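Local coordinates for protein (auracyanin) (Chloroflexus aurantiacus, PDB 1QHQ) that carries electrons as a blue copper protein, probably as a soluble acceptor for the membrane-bound alternative complex III of a photosynthetic bacterium, at residues Leu53-Asn58 and Pro125-Ala130. Sequence-based numbering, arbitrary orientation.
Sequences LGVQHN and PGHYLA. With CU (copper (II) ion), chain B.
With chi1 at -67° in H57 and -71° in H127, CG of each lies anti to its own carbonyl carbon and beside its backbone N; the two rings are then turned differently about CB-CG, and each presents ND1 to the same copper ion. They form the histidine pair of a type 1 blue copper site, set in the cupredoxin fold between two loops: segment 53-58, which leads into strand 60-62, and segment 125-130, in the loop after strand 116-121. The site illustrates how a metal can join parts of a chain far apart in sequence: no hydrogen bond links the two segments, and both bind the same ion. H57 ND1 binds the copper at 2.0 Å, and H127 ND1 does so at the same length. Sharing the metal brings H57 ND1 and H127 ND1 within 3.1 Å of each other, each near the plane of the other ring, but they are not hydrogen-bonded because both bind copper. The imidazoles meet at their edges, with planes turned by 58° and no stacking. C122 and M132 complete the set of copper residues, while the H57 side chain also touches F47 and the H127 ring meets that of F124. Segment 53-58 also touches H127 at two further points. The carbonyl O of Q56 approaches H127 CE1 obliquely at 3.2 Å. The V55 and H127 side chains approach from opposite directions, V55 CG2 meeting the ring at its edge, in the imidazole plane, 3.7 Å from H127 CE1 and 3.8 Å from H127 NE2.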
loop_
_atom_site.group_PDB
_atom_site.type_symbol
_atom_site.label_atom_id
_atom_site.label_comp_id
_atom_site.label_asym_id
_atom_site.label_seq_id
_atom_site.Cartn_x
_atom_site.Cartn_y
_atom_site.Cartn_z
ATOM N N LEU A 53 3.577 11.815 -14.803
ATOM C CA LEU A 53 2.472 12.722 -14.525
ATOM C C LEU A 53 2.794 13.749 -13.486
ATOM O O LEU A 53 1.971 14.608 -13.104
ATOM C CB LEU A 53 1.242 11.880 -14.042
ATOM C CG LEU A 53 0.812 10.786 -14.998
ATOM C CD1 LEU A 53 -0.304 9.928 -14.398
ATOM C CD2 LEU A 53 0.339 11.387 -16.328
ATOM N N GLY A 54 3.903 13.535 -12.727
ATOM C CA GLY A 54 4.199 14.406 -11.598
ATOM C C GLY A 54 3.305 14.131 -10.407
ATOM O O GLY A 54 3.138 14.926 -9.492
ATOM N N VAL A 55 2.748 12.882 -10.370
ATOM C CA VAL A 55 1.730 12.580 -9.384
ATOM C C VAL A 55 2.211 11.730 -8.208
ATOM O O VAL A 55 3.163 10.958 -8.326
ATOM C CB VAL A 55 0.484 11.942 -10.041
ATOM C CG1 VAL A 55 0.723 10.467 -10.343
ATOM C CG2 VAL A 55 -0.741 12.165 -9.173
ATOM N N GLN A 56 1.634 11.957 -7.068
ATOM C CA GLN A 56 1.882 11.233 -5.837
ATOM C C GLN A 56 1.159 9.895 -5.768
ATOM O O GLN A 56 0.063 9.748 -6.269
ATOM C CB GLN A 56 1.428 12.077 -4.648
ATOM C CG GLN A 56 2.301 13.326 -4.472
ATOM C CD GLN A 56 1.585 14.346 -3.601
ATOM O OE1 GLN A 56 0.566 14.913 -4.056
ATOM N NE2 GLN A 56 2.034 14.543 -2.399
ATOM N N HIS A 57 1.772 8.955 -5.008
ATOM C CA HIS A 57 1.193 7.628 -4.853
ATOM C C HIS A 57 1.748 6.954 -3.572
ATOM O O HIS A 57 2.841 7.239 -3.131
ATOM C CB HIS A 57 1.624 6.697 -5.976
ATOM C CG HIS A 57 1.154 6.960 -7.368
ATOM N ND1 HIS A 57 -0.193 6.997 -7.692
ATOM C CD2 HIS A 57 1.830 7.020 -8.524
ATOM C CE1 HIS A 57 -0.308 7.140 -8.997
ATOM N NE2 HIS A 57 0.901 7.170 -9.542
ATOM N N ASN A 58 0.891 6.059 -3.053
ATOM C CA ASN A 58 1.385 5.235 -1.917
ATOM C C ASN A 58 0.918 3.803 -2.223
ATOM O O ASN A 58 0.355 3.496 -3.225
ATOM C CB ASN A 58 0.970 5.700 -0.581
ATOM C CG ASN A 58 -0.482 5.569 -0.225
ATOM O OD1 ASN A 58 -1.271 5.254 -1.134
ATOM N ND2 ASN A 58 -0.863 5.796 1.018
ATOM N N PRO A 125 -6.185 10.829 -3.062
ATOM C CA PRO A 125 -7.554 11.117 -3.503
ATOM C C PRO A 125 -7.832 10.791 -4.933
ATOM O O PRO A 125 -7.146 11.188 -5.861
ATOM C CB PRO A 125 -7.679 12.630 -3.259
ATOM C CG PRO A 125 -6.772 12.891 -2.122
ATOM C CD PRO A 125 -5.605 11.922 -2.279
ATOM N N GLY A 126 -8.901 9.967 -5.158
ATOM C CA GLY A 126 -9.268 9.570 -6.482
ATOM C C GLY A 126 -8.631 8.369 -7.088
ATOM O O GLY A 126 -9.145 7.763 -8.043
ATOM N N HIS A 127 -7.407 7.974 -6.645
ATOM C CA HIS A 127 -6.702 6.905 -7.315
ATOM C C HIS A 127 -7.344 5.538 -7.136
ATOM O O HIS A 127 -7.424 4.790 -8.106
ATOM C CB HIS A 127 -5.240 6.898 -6.771
ATOM C CG HIS A 127 -4.487 8.092 -7.286
ATOM N ND1 HIS A 127 -3.083 8.132 -7.246
ATOM C CD2 HIS A 127 -4.856 9.244 -7.867
ATOM C CE1 HIS A 127 -2.665 9.272 -7.811
ATOM N NE2 HIS A 127 -3.704 9.927 -8.185
ATOM N N TYR A 128 -7.838 5.268 -5.931
ATOM C CA TYR A 128 -8.516 3.975 -5.685
ATOM C C TYR A 128 -9.774 3.842 -6.529
ATOM O O TYR A 128 -9.888 2.909 -7.331
ATOM C CB TYR A 128 -8.817 3.843 -4.192
ATOM C CG TYR A 128 -9.715 2.647 -3.886
ATOM C CD1 TYR A 128 -9.379 1.386 -4.329
ATOM C CD2 TYR A 128 -10.956 2.852 -3.297
ATOM C CE1 TYR A 128 -10.243 0.314 -4.167
ATOM C CE2 TYR A 128 -11.837 1.785 -3.127
ATOM C CZ TYR A 128 -11.448 0.530 -3.516
ATOM O OH TYR A 128 -12.335 -0.531 -3.390
ATOM N N LEU A 129 -10.539 4.947 -6.615
ATOM C CA LEU A 129 -11.729 4.914 -7.506
ATOM C C LEU A 129 -11.350 4.865 -8.954
ATOM O O LEU A 129 -12.066 4.230 -9.775
ATOM C CB LEU A 129 -12.615 6.134 -7.244
ATOM C CG LEU A 129 -13.259 6.232 -5.865
ATOM C CD1 LEU A 129 -14.063 7.531 -5.761
ATOM C CD2 LEU A 129 -14.141 5.032 -5.584
ATOM N N ALA A 130 -10.182 5.379 -9.348
ATOM C CA ALA A 130 -9.722 5.290 -10.699
ATOM C C ALA A 130 -9.177 3.938 -11.087
ATOM O O ALA A 130 -8.766 3.737 -12.233
ATOM C CB ALA A 130 -8.763 6.407 -11.062
HETATM CU CU CU B . -1.792 6.762 -6.482
#